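Proteasome assembly chaperone family protein (Pyrococcus furiosus DSM 3638, PDB 3WZ2) is an archaeal homologue of proteasome-assembly chaperones, forms a five-chain assembly and may act in assembling or activating the proteasome. Local coordinates at residues B[12-17]-B[72-77]; B[24-29]-B[157-162]; B[194-199]-B[206-211]. One frame throughout, in Å; residues are numbered along the deposited sequence.

Contact 1. Residues B[12-17]-B[72-77]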
ATOM      1  N   LEU B  12       9.695  -7.402  21.461  1.00 27.95           N
ATOM      2  CA  LEU B  12      11.051  -7.521  21.981  1.00 27.55           C
ATOM      3  C   LEU B  12      11.167  -8.804  22.711  1.00 27.08           C
ATOM      4  O   LEU B  12      10.476  -9.011  23.688  1.00 27.99           O
ATOM      5  CB  LEU B  12      11.410  -6.384  22.946  1.00 29.35           C
ATOM      6  CG  LEU B  12      12.378  -5.285  22.639  1.00 31.90           C
ATOM      7  CD1 LEU B  12      12.228  -4.915  21.182  1.00 32.42           C
ATOM      8  CD2 LEU B  12      12.148  -4.104  23.558  1.00 30.32           C
ATOM      9  N   VAL B  13      12.090  -9.653  22.296  1.00 27.62           N
ATOM     10  CA  VAL B  13      12.449 -10.798  23.097  1.00 30.37           C
ATOM     11  C   VAL B  13      13.712 -10.436  23.838  1.00 27.76           C
ATOM     12  O   VAL B  13      14.796 -10.449  23.282  1.00 30.46           O
ATOM     13  CB  VAL B  13      12.643 -12.079  22.230  1.00 31.70           C
ATOM     14  CG1 VAL B  13      12.974 -13.301  23.094  1.00 31.98           C
ATOM     15  CG2 VAL B  13      11.384 -12.352  21.419  1.00 31.05           C
ATOM     16  N   LEU B  14      13.562 -10.132  25.106  1.00 28.48           N
ATOM     17  CA  LEU B  14      14.616  -9.523  25.870  1.00 28.62           C
ATOM     18  C   LEU B  14      14.327  -9.691  27.365  1.00 29.46           C
ATOM     19  O   LEU B  14      13.360  -9.112  27.861  1.00 28.85           O
ATOM     20  CB  LEU B  14      14.683  -8.044  25.509  1.00 27.52           C
ATOM     21  CG  LEU B  14      15.845  -7.284  26.116  1.00 26.45           C
ATOM     22  CD1 LEU B  14      17.167  -7.893  25.702  1.00 28.03           C
ATOM     23  CD2 LEU B  14      15.790  -5.828  25.698  1.00 26.25           C
ATOM     24  N   PRO B  15      15.169 -10.455  28.089  1.00 28.80           N
ATOM     25  CA  PRO B  15      14.941 -10.532  29.536  1.00 29.97           C
ATOM     26  C   PRO B  15      15.159  -9.190  30.220  1.00 26.88           C
ATOM     27  O   PRO B  15      15.903  -8.342  29.721  1.00 24.80           O
ATOM     28  CB  PRO B  15      15.966 -11.562  30.018  1.00 31.79           C
ATOM     29  CG  PRO B  15      16.983 -11.641  28.951  1.00 33.63           C
ATOM     30  CD  PRO B  15      16.312 -11.270  27.659  1.00 31.58           C
ATOM     31  N   GLU B  16      14.489  -9.021  31.340  1.00 24.82           N
ATOM     32  CA  GLU B  16      14.617  -7.841  32.181  1.00 28.62           C
ATOM     33  C   GLU B  16      16.000  -7.743  32.777  1.00 28.43           C
ATOM     34  O   GLU B  16      16.556  -8.727  33.257  1.00 32.57           O
ATOM     35  CB  GLU B  16      13.575  -7.860  33.285  1.00 31.19           C
ATOM     36  CG  GLU B  16      12.168  -7.811  32.716  1.00 36.15           C
ATOM     37  CD  GLU B  16      11.084  -7.442  33.736  1.00 47.96           C
ATOM     38  OE1 GLU B  16      11.399  -6.970  34.874  1.00 54.66           O
ATOM     39  OE2 GLU B  16       9.903  -7.634  33.384  1.00 45.83           O
ATOM     40  N   VAL B  17      16.618  -6.589  32.605  1.00 24.72           N
ATOM     41  CA  VAL B  17      17.870  -6.291  33.246  1.00 25.05           C
ATOM     42  C   VAL B  17      17.574  -5.063  34.077  1.00 25.74           C
ATOM     43  O   VAL B  17      17.386  -3.977  33.522  1.00 21.21           O
ATOM     44  CB  VAL B  17      18.988  -6.029  32.209  1.00 26.72           C
ATOM     45  CG1 VAL B  17      20.281  -5.554  32.885  1.00 27.25           C
ATOM     46  CG2 VAL B  17      19.264  -7.295  31.394  1.00 27.01           C
ATOM     47  N   LEU B  72      18.341  -8.043  14.031  1.00 20.53           N
ATOM     48  CA  LEU B  72      18.187  -7.003  15.056  1.00 20.89           C
ATOM     49  C   LEU B  72      18.318  -7.635  16.414  1.00 20.94           C
ATOM     50  O   LEU B  72      17.484  -8.436  16.804  1.00 22.18           O
ATOM     51  CB  LEU B  72      16.826  -6.324  14.944  1.00 21.89           C
ATOM     52  CG  LEU B  72      16.807  -5.101  14.062  1.00 22.94           C
ATOM     53  CD1 LEU B  72      17.009  -5.460  12.597  1.00 22.45           C
ATOM     54  CD2 LEU B  72      15.494  -4.361  14.242  1.00 22.81           C
ATOM     55  N   ARG B  73      19.418  -7.365  17.084  1.00 19.73           N
ATOM     56  CA  ARG B  73      19.769  -8.144  18.243  1.00 21.90           C
ATOM     57  C   ARG B  73      20.250  -7.250  19.388  1.00 20.34           C
ATOM     58  O   ARG B  73      20.628  -6.102  19.176  1.00 21.36           O
ATOM     59  CB  ARG B  73      20.794  -9.267  17.938  1.00 24.46           C
ATOM     60  CG  ARG B  73      21.898  -8.878  17.026  1.00 25.71           C
ATOM     61  CD  ARG B  73      22.740 -10.065  16.549  1.00 28.20           C
ATOM     62  NE  ARG B  73      23.933  -9.491  15.959  1.00 25.28           N
ATOM     63  CZ  ARG B  73      23.979  -8.953  14.766  1.00 26.96           C
ATOM     64  NH1 ARG B  73      22.901  -8.952  13.984  1.00 32.04           N
ATOM     65  NH2 ARG B  73      25.118  -8.465  14.316  1.00 25.07           N
ATOM     66  N   PHE B  74      20.196  -7.816  20.586  1.00 20.58           N
ATOM     67  CA  PHE B  74      20.657  -7.182  21.815  1.00 20.13           C
ATOM     68  C   PHE B  74      21.729  -8.035  22.443  1.00 20.88           C
ATOM     69  O   PHE B  74      21.559  -9.250  22.597  1.00 21.78           O
ATOM     70  CB  PHE B  74      19.501  -7.036  22.795  1.00 19.46           C
ATOM     71  CG  PHE B  74      18.370  -6.221  22.247  1.00 19.96           C
ATOM     72  CD1 PHE B  74      18.450  -4.850  22.212  1.00 19.98           C
ATOM     73  CD2 PHE B  74      17.230  -6.838  21.740  1.00 21.85           C
ATOM     74  CE1 PHE B  74      17.415  -4.095  21.694  1.00 22.58           C
ATOM     75  CE2 PHE B  74      16.188  -6.078  21.218  1.00 22.91           C
ATOM     76  CZ  PHE B  74      16.294  -4.701  21.180  1.00 21.45           C
ATOM     77  N   TYR B  75      22.845  -7.392  22.792  1.00 21.38           N
ATOM     78  CA  TYR B  75      23.917  -8.019  23.524  1.00 21.59           C
ATOM     79  C   TYR B  75      23.937  -7.494  24.929  1.00 22.61           C
ATOM     80  O   TYR B  75      23.501  -6.367  25.191  1.00 22.93           O
ATOM     81  CB  TYR B  75      25.244  -7.721  22.843  1.00 24.38           C
ATOM     82  CG  TYR B  75      25.413  -8.384  21.501  1.00 24.70           C
ATOM     83  CD1 TYR B  75      25.864  -9.698  21.411  1.00 28.29           C
ATOM     84  CD2 TYR B  75      25.121  -7.720  20.345  1.00 25.86           C
ATOM     85  CE1 TYR B  75      26.017 -10.329  20.197  1.00 26.18           C
ATOM     86  CE2 TYR B  75      25.274  -8.339  19.107  1.00 28.81           C
ATOM     87  CZ  TYR B  75      25.715  -9.647  19.052  1.00 29.62           C
ATOM     88  OH  TYR B  75      25.865 -10.235  17.833  1.00 30.52           O
ATOM     89  N   GLY B  76      24.456  -8.301  25.833  1.00 22.08           N
ATOM     90  CA  GLY B  76      24.351  -8.048  27.240  1.00 23.72           C
ATOM     91  C   GLY B  76      25.562  -8.519  27.982  1.00 25.88           C
ATOM     92  O   GLY B  76      26.118  -9.575  27.681  1.00 27.44           O
ATOM     93  N   LYS B  77      25.975  -7.725  28.950  1.00 28.94           N
ATOM     94  CA  LYS B  77      26.865  -8.156  30.004  1.00 33.60           C
ATOM     95  C   LYS B  77      26.621  -7.322  31.234  1.00 31.41           C
ATOM     96  O   LYS B  77      26.710  -6.101  31.156  1.00 30.31           O
ATOM     97  CB  LYS B  77      28.298  -7.877  29.546  1.00 36.29           C
ATOM     98  CG  LYS B  77      29.397  -8.376  30.486  1.00 46.75           C
ATOM     99  CD  LYS B  77      29.529  -9.870  30.281  1.00 52.49           C
ATOM    100  CE  LYS B  77      30.869 -10.327  29.779  1.00 58.52           C
ATOM    101  NZ  LYS B  77      31.277 -11.432  30.678  1.00 62.63           N
TER

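Contact 2. Residues B[24-29]-B[157-162]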
ATOM      1  N   GLU B  24      22.460   2.239  22.173  1.00 16.30           N
ATOM      2  CA  GLU B  24      21.874   1.943  20.876  1.00 17.80           C
ATOM      3  C   GLU B  24      22.801   2.451  19.771  1.00 18.23           C
ATOM      4  O   GLU B  24      23.221   3.592  19.812  1.00 20.10           O
ATOM      5  CB  GLU B  24      20.505   2.638  20.765  1.00 18.69           C
ATOM      6  CG  GLU B  24      19.918   2.654  19.374  1.00 19.48           C
ATOM      7  CD  GLU B  24      20.330   3.862  18.527  1.00 20.63           C
ATOM      8  OE1 GLU B  24      20.174   5.026  18.969  1.00 25.35           O
ATOM      9  OE2 GLU B  24      20.705   3.661  17.367  1.00 20.71           O
ATOM     10  N   GLY B  25      23.110   1.607  18.795  1.00 18.40           N
ATOM     11  CA  GLY B  25      23.968   1.989  17.680  1.00 20.15           C
ATOM     12  C   GLY B  25      23.447   1.474  16.350  1.00 20.87           C
ATOM     13  O   GLY B  25      24.166   0.789  15.627  1.00 21.91           O
ATOM     14  N   TYR B  26      22.216   1.834  16.004  1.00 18.85           N
ATOM     15  CA  TYR B  26      21.616   1.394  14.743  1.00 19.61           C
ATOM     16  C   TYR B  26      22.300   2.087  13.557  1.00 21.38           C
ATOM     17  O   TYR B  26      22.926   3.127  13.727  1.00 21.34           O
ATOM     18  CB  TYR B  26      20.104   1.664  14.702  1.00 19.35           C
ATOM     19  CG  TYR B  26      19.216   0.573  15.329  1.00 19.70           C
ATOM     20  CD1 TYR B  26      19.707  -0.259  16.315  1.00 19.16           C
ATOM     21  CD2 TYR B  26      17.898   0.377  14.883  1.00 18.78           C
ATOM     22  CE1 TYR B  26      18.943  -1.256  16.876  1.00 20.74           C
ATOM     23  CE2 TYR B  26      17.109  -0.615  15.449  1.00 20.62           C
ATOM     24  CZ  TYR B  26      17.624  -1.425  16.450  1.00 21.06           C
ATOM     25  OH  TYR B  26      16.890  -2.422  17.045  1.00 20.35           O
ATOM     26  N   PRO B  27      22.167   1.523  12.351  1.00 22.55           N
ATOM     27  CA  PRO B  27      22.781   2.165  11.197  1.00 24.04           C
ATOM     28  C   PRO B  27      22.317   3.573  10.957  1.00 24.37           C
ATOM     29  O   PRO B  27      21.148   3.886  11.110  1.00 26.99           O
ATOM     30  CB  PRO B  27      22.349   1.275  10.016  1.00 24.37           C
ATOM     31  CG  PRO B  27      22.024  -0.051  10.638  1.00 24.48           C
ATOM     32  CD  PRO B  27      21.472   0.271  11.985  1.00 24.23           C
ATOM     33  N   GLY B  28      23.236   4.426  10.570  1.00 24.18           N
ATOM     34  CA  GLY B  28      22.956   5.848  10.401  1.00 25.00           C
ATOM     35  C   GLY B  28      24.206   6.457   9.767  1.00 26.18           C
ATOM     36  O   GLY B  28      25.043   5.730   9.234  1.00 22.16           O
ATOM     37  N   VAL B  29      24.350   7.773   9.857  1.00 27.25           N
ATOM     38  CA  VAL B  29      25.377   8.500   9.101  1.00 28.00           C
ATOM     39  C   VAL B  29      26.766   7.996   9.465  1.00 24.25           C
ATOM     40  O   VAL B  29      27.087   7.835  10.634  1.00 23.32           O
ATOM     41  CB  VAL B  29      25.417  10.020   9.511  1.00 31.32           C
ATOM     42  CG1 VAL B  29      26.339  10.810   8.581  1.00 32.62           C
ATOM     43  CG2 VAL B  29      24.040  10.679   9.548  1.00 35.36           C
ATOM     44  N   THR B 157      18.196  12.382  13.035  1.00 22.62           N
ATOM     45  CA  THR B 157      17.167  11.548  12.385  1.00 26.84           C
ATOM     46  C   THR B 157      17.387  10.078  12.716  1.00 23.04           C
ATOM     47  O   THR B 157      18.437   9.685  13.226  1.00 25.31           O
ATOM     48  CB  THR B 157      17.217  11.657  10.859  1.00 30.81           C
ATOM     49  OG1 THR B 157      18.549  11.318  10.428  1.00 34.59           O
ATOM     50  CG2 THR B 157      16.888  13.082  10.423  1.00 32.27           C
ATOM     51  N   GLY B 158      16.334   9.291  12.563  1.00 20.28           N
ATOM     52  CA  GLY B 158      16.433   7.879  12.814  1.00 18.90           C
ATOM     53  C   GLY B 158      16.224   7.494  14.261  1.00 18.27           C
ATOM     54  O   GLY B 158      15.735   8.294  15.095  1.00 17.48           O
ATOM     55  N   MET B 159      16.616   6.262  14.557  1.00 16.95           N
ATOM     56  CA  MET B 159      16.412   5.683  15.874  1.00 19.31           C
ATOM     57  C   MET B 159      16.967   6.589  16.967  1.00 18.69           C
ATOM     58  O   MET B 159      16.336   6.758  18.019  1.00 17.74           O
ATOM     59  CB  MET B 159      17.026   4.265  15.937  1.00 18.60           C
ATOM     60  CG  MET B 159      16.940   3.583  17.294  1.00 19.70           C
ATOM     61  SD  MET B 159      15.268   3.267  17.838  1.00 21.24           S
ATOM     62  CE  MET B 159      14.830   1.814  16.889  1.00 22.33           C
ATOM     63  N   SER B 160      18.180   7.114  16.745  1.00 18.94           N
ATOM     64  CA  SER B 160      18.873   7.849  17.801  1.00 20.17           C
ATOM     65  C   SER B 160      18.086   9.082  18.203  1.00 19.64           C
ATOM     66  O   SER B 160      17.876   9.343  19.380  1.00 18.04           O
ATOM     67  CB  SER B 160      20.286   8.227  17.357  1.00 20.92           C
ATOM     68  OG  SER B 160      21.055   7.030  17.303  1.00 25.04           O
ATOM     69  N   GLY B 161      17.596   9.822  17.210  1.00 19.93           N
ATOM     70  CA  GLY B 161      16.709  10.977  17.485  1.00 20.82           C
ATOM     71  C   GLY B 161      15.430  10.603  18.214  1.00 20.03           C
ATOM     72  O   GLY B 161      14.982  11.296  19.110  1.00 18.81           O
ATOM     73  N   LYS B 162      14.817   9.502  17.804  1.00 21.09           N
ATOM     74  CA  LYS B 162      13.535   9.105  18.362  1.00 21.60           C
ATOM     75  C   LYS B 162      13.688   8.668  19.794  1.00 19.66           C
ATOM     76  O   LYS B 162      12.924   9.060  20.638  1.00 17.01           O
ATOM     77  CB  LYS B 162      12.876   7.974  17.547  1.00 23.42           C
ATOM     78  CG  LYS B 162      11.403   7.741  17.916  1.00 25.84           C
ATOM     79  CD  LYS B 162      10.555   8.921  17.441  1.00 29.07           C
ATOM     80  CE  LYS B 162       9.175   8.997  18.045  1.00 33.66           C
ATOM     81  NZ  LYS B 162       8.299   7.934  17.526  1.00 37.50           N
TER
HETATM   82  O   HOH W   1      23.117   5.765  15.226  1.00 34.30           O

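Contact 3. Residues B[194-199]-B[206-211]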
ATOM      1  N   VAL B 194      33.877   8.164  19.348  1.00 19.86           N
ATOM      2  CA  VAL B 194      32.679   7.994  20.150  1.00 20.13           C
ATOM      3  C   VAL B 194      32.881   6.953  21.248  1.00 19.74           C
ATOM      4  O   VAL B 194      32.492   7.163  22.396  1.00 19.09           O
ATOM      5  CB  VAL B 194      31.472   7.630  19.270  1.00 19.70           C
ATOM      6  CG1 VAL B 194      30.327   7.169  20.114  1.00 20.03           C
ATOM      7  CG2 VAL B 194      31.086   8.842  18.437  1.00 21.96           C
ATOM      8  N   VAL B 195      33.536   5.849  20.919  1.00 20.17           N
ATOM      9  CA  VAL B 195      33.830   4.857  21.930  1.00 21.44           C
ATOM     10  C   VAL B 195      34.701   5.416  23.064  1.00 21.70           C
ATOM     11  O   VAL B 195      34.437   5.132  24.228  1.00 20.44           O
ATOM     12  CB  VAL B 195      34.515   3.627  21.342  1.00 22.79           C
ATOM     13  CG1 VAL B 195      35.006   2.698  22.448  1.00 22.31           C
ATOM     14  CG2 VAL B 195      33.552   2.915  20.432  1.00 25.10           C
ATOM     15  N   GLU B 196      35.685   6.246  22.730  1.00 21.69           N
ATOM     16  CA  GLU B 196      36.515   6.870  23.769  1.00 25.88           C
ATOM     17  C   GLU B 196      35.676   7.679  24.747  1.00 23.27           C
ATOM     18  O   GLU B 196      35.898   7.610  25.938  1.00 24.45           O
ATOM     19  CB  GLU B 196      37.629   7.782  23.193  1.00 29.56           C
ATOM     20  CG  GLU B 196      38.805   7.030  22.581  1.00 38.18           C
ATOM     21  CD  GLU B 196      39.893   7.958  22.006  1.00 45.27           C
ATOM     22  OE1 GLU B 196      39.616   8.792  21.100  1.00 49.75           O
ATOM     23  OE2 GLU B 196      41.042   7.866  22.489  1.00 55.20           O
ATOM     24  N   VAL B 197      34.745   8.480  24.252  1.00 22.26           N
ATOM     25  CA  VAL B 197      33.866   9.248  25.151  1.00 21.25           C
ATOM     26  C   VAL B 197      32.974   8.346  25.973  1.00 21.99           C
ATOM     27  O   VAL B 197      32.804   8.562  27.175  1.00 22.29           O
ATOM     28  CB  VAL B 197      33.024  10.261  24.400  1.00 21.89           C
ATOM     29  CG1 VAL B 197      32.048  10.936  25.348  1.00 21.89           C
ATOM     30  CG2 VAL B 197      33.920  11.305  23.727  1.00 23.36           C
ATOM     31  N   LEU B 198      32.405   7.323  25.343  1.00 21.63           N
ATOM     32  CA  LEU B 198      31.568   6.385  26.070  1.00 22.26           C
ATOM     33  C   LEU B 198      32.296   5.649  27.188  1.00 22.19           C
ATOM     34  O   LEU B 198      31.761   5.416  28.277  1.00 20.96           O
ATOM     35  CB  LEU B 198      30.949   5.368  25.112  1.00 22.89           C
ATOM     36  CG  LEU B 198      29.862   4.495  25.769  1.00 23.02           C
ATOM     37  CD1 LEU B 198      28.620   5.301  26.035  1.00 22.90           C
ATOM     38  CD2 LEU B 198      29.546   3.345  24.849  1.00 25.48           C
ATOM     39  N   ASN B 199      33.501   5.226  26.902  1.00 24.65           N
ATOM     40  CA  ASN B 199      34.388   4.685  27.907  1.00 26.62           C
ATOM     41  C   ASN B 199      34.551   5.552  29.130  1.00 25.89           C
ATOM     42  O   ASN B 199      34.493   5.089  30.260  1.00 28.77           O
ATOM     43  CB  ASN B 199      35.761   4.525  27.297  1.00 31.37           C
ATOM     44  CG  ASN B 199      36.505   3.407  27.934  1.00 34.14           C
ATOM     45  OD1 ASN B 199      35.996   2.308  27.915  1.00 37.75           O
ATOM     46  ND2 ASN B 199      37.668   3.652  28.512  1.00 34.77           N
ATOM     47  N   VAL B 206      37.863  -0.006  27.722  1.00 42.68           N
ATOM     48  CA  VAL B 206      38.045  -0.370  26.325  1.00 43.84           C
ATOM     49  C   VAL B 206      39.011   0.508  25.542  1.00 41.99           C
ATOM     50  O   VAL B 206      38.791   1.692  25.327  1.00 44.81           O
ATOM     51  CB  VAL B 206      36.693  -0.444  25.571  1.00 44.53           C
ATOM     52  CG1 VAL B 206      36.868  -1.018  24.164  1.00 45.78           C
ATOM     53  CG2 VAL B 206      35.764  -1.339  26.352  1.00 46.35           C
ATOM     54  N   SER B 207      40.047  -0.122  25.023  1.00 36.17           N
ATOM     55  CA  SER B 207      40.959   0.524  24.105  1.00 36.02           C
ATOM     56  C   SER B 207      40.348   0.550  22.697  1.00 30.50           C
ATOM     57  O   SER B 207      39.831  -0.448  22.219  1.00 29.68           O
ATOM     58  CB  SER B 207      42.288  -0.258  24.069  1.00 36.74           C
ATOM     59  OG  SER B 207      43.137   0.238  23.035  1.00 43.42           O
ATOM     60  N   VAL B 208      40.483   1.661  22.016  1.00 28.95           N
ATOM     61  CA  VAL B 208      40.093   1.740  20.609  1.00 32.76           C
ATOM     62  C   VAL B 208      41.191   1.392  19.604  1.00 34.34           C
ATOM     63  O   VAL B 208      40.943   1.447  18.382  1.00 35.84           O
ATOM     64  CB  VAL B 208      39.485   3.116  20.223  1.00 30.07           C
ATOM     65  CG1 VAL B 208      38.265   3.378  21.077  1.00 33.37           C
ATOM     66  CG2 VAL B 208      40.491   4.237  20.334  1.00 30.06           C
ATOM     67  N   GLU B 209      42.374   1.012  20.085  1.00 37.05           N
ATOM     68  CA  GLU B 209      43.478   0.714  19.180  1.00 39.27           C
ATOM     69  C   GLU B 209      43.173  -0.390  18.178  1.00 35.27           C
ATOM     70  O   GLU B 209      43.478  -0.248  16.991  1.00 38.75           O
ATOM     71  CB  GLU B 209      44.768   0.427  19.955  1.00 46.35           C
ATOM     72  CG  GLU B 209      45.360   1.658  20.642  1.00 54.39           C
ATOM     73  CD  GLU B 209      45.852   2.726  19.662  1.00 66.51           C
ATOM     74  OE1 GLU B 209      46.540   2.359  18.674  1.00 75.29           O
ATOM     75  OE2 GLU B 209      45.566   3.933  19.876  1.00 67.23           O
ATOM     76  N   PRO B 210      42.514  -1.471  18.612  1.00 36.46           N
ATOM     77  CA  PRO B 210      42.120  -2.481  17.621  1.00 37.25           C
ATOM     78  C   PRO B 210      41.155  -1.993  16.508  1.00 39.15           C
ATOM     79  O   PRO B 210      41.197  -2.468  15.364  1.00 45.41           O
ATOM     80  CB  PRO B 210      41.470  -3.582  18.472  1.00 35.42           C
ATOM     81  CG  PRO B 210      41.954  -3.350  19.850  1.00 35.80           C
ATOM     82  CD  PRO B 210      42.135  -1.869  19.980  1.00 37.35           C
ATOM     83  N   LEU B 211      40.342  -0.996  16.827  1.00 38.87           N
ATOM     84  CA  LEU B 211      39.455  -0.364  15.840  1.00 35.29           C
ATOM     85  C   LEU B 211      40.234   0.476  14.853  1.00 35.97           C
ATOM     86  O   LEU B 211      39.956   0.455  13.646  1.00 41.29           O
ATOM     87  CB  LEU B 211      38.468   0.575  16.554  1.00 33.58           C
ATOM     88  CG  LEU B 211      37.142   0.954  15.923  1.00 32.24           C
ATOM     89  CD1 LEU B 211      36.590  -0.210  15.136  1.00 31.51           C
ATOM     90  CD2 LEU B 211      36.067   1.570  16.839  1.00 31.67           C
TER

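Contact 1. Residues B[12-17]-B[72-77]
Leu14 lies over one face of the Phe74 ring while Leu12 meets the far end of the same ring, so two leucines of the N-terminal segment share the Phe74 ring. They join the outer part of the mixed sheet of this PAC2-family fold: strand 47-53 runs between strands 11-13 and 72-77, and the side chains meet across it. Leu14 CD2 stands almost directly above the middle of the ring, 4.3 Å from the Phe74 centroid and 9° off its normal, a CH-pi contact. The other methyl of that leucine, CD1, packs nearer the root of the ring, 3.8 Å from Phe74 CB. With CG anti to the backbone N (chi1 -174°), Leu14 turns both methyls onto the phenylalanine, the two side chains crossing at about a right angle. The Leu12 side chain also crosses Phe74 at about a right angle, its CD1 standing oblique to the ring, 4.1 Å from Phe74 CZ. Tyr104 of helix 91-107 packs against both leucines and, through its hydroxyl, hydrogen-bonds to Pro15 O. Shortening Phe74 to an alanine would probably open a gap beneath Leu14 CD2 and take from Leu12 CD1 the ring end it rests on. Arg73 and Tyr75 point away from the N-terminal segment; Arg73 forms a salt bridge with Asp86 through NH1, while its NE donates to Tyr75 OH at 2.8 Å, the hydroxyl lying close to the guanidinium plane.

Contact 2. Residues B[24-29]-B[157-162]
Hydrogen bonds to the Glu24 carboxylate form the polar half of this buried contact. Ser160 OG donates to Glu24 OE1 at 2.8 Å, meeting the syn lone pair, the side that faces the other carboxylate oxygen. Glu24 OE2 turns back on its own segment and accepts from Tyr26 N at 2.7 Å; the bond is nearly straight (167°), and the N-H arrives on the anti side, somewhat tilted from the carboxylate plane. A bend at chi2 brings the carboxylate round to face both donors. Ser115 OG of strand 112-120 is a further hydrogen-bond partner of OE1, so both oxygens of this buried group are engaged.

One water adds a bridge: it donates to Tyr26 O at 3.0 Å and to Ser160 OG at 3.2 Å, so the serine hydroxyl links water and carboxylate.

In the PAC2-family fold this is where the loop leaving strand 21-24, an inner strand of the mixed sheet, meets the first turn of helix 158-169. Thr157, at the end of strand 154-157, pairs with an antiparallel strand of a second subunit, carrying the sheet across the interface.

Met159 makes the van der Waals contacts. Its CG lies against the carboxylate carbon of Glu24, 3.6 Å from CD, and also over one face of the Tyr26 ring. Further out, the chain folds back at chi3 (78°), setting CE in apolar contact with Tyr26 CE2 at 3.6 Å. The sulfur is more distant, SD lying 5.2 Å from the Tyr26 centroid and 25° off the normal, a Met-aromatic contact from above the face. Ile97 and Ala98 of helix 91-107 also touch Met159.

Contact 3. Residues B[194-199]-B[206-211]
After helix 188-202 the chain reverses and runs back beside the helix, with Asn199 CA 6.4 Å from Val206 CA and Glu196 CA 7.0 Å from Val208 CA. Where the two segments draw nearest, Asn199 OD1 takes the backbone N-H of Val206 at 3.0 Å; the bond is fairly straight (165°), but the donor stands 29° out of the amide carbonyl plane.

One helical turn earlier, Val195 and Val208 lie alongside each other, pointing in opposite directions, and touch through their CG1 methyls at 3.6 Å. Val195 CG1 is anti to its own backbone N (chi1 171°), which directs this methyl at the returning chain. Glu196 crosses Val208 at about a right angle, mainly through its CG, 4.0 Å from Val208 CG2. Ala36 of helix 32-43 packs on Val195, and Phe39 on Val206.

Ser207 faces away from helix 188-202, and its OG accepts from Glu209 N at 3.1 Å, a capping bond ahead of helix 209-213. Together these contacts make a tight connection between two helices, packed on helix 32-43 and leading from helix 188-202 to the C-terminal helices, where a coiled coil is predicted.

Overall arrangement
From the N terminus, the chain passes through 12-17 and 24-29 before either meets its partner. Contact 1 closes first, when strand 72-77 comes in two places along the sheet from strand 11-13, with strand 47-53 between them. Contact 2 closes much later; because 24-29 lies inside the loop of contact 1 and its partner 157-162 lies beyond it, the two cross. They also touch, Leu72 CD2 lying 3.7 Å from Tyr26 OH. Contact 3 follows in series, closing a short loop; its nearest atoms are about 8 Å from contact 2 and about 10 Å from contact 1. They tie together the outer strands, the loop after strand 21-24 with helix 158-169, and helix 188-202 with the chain entering helix 209-213.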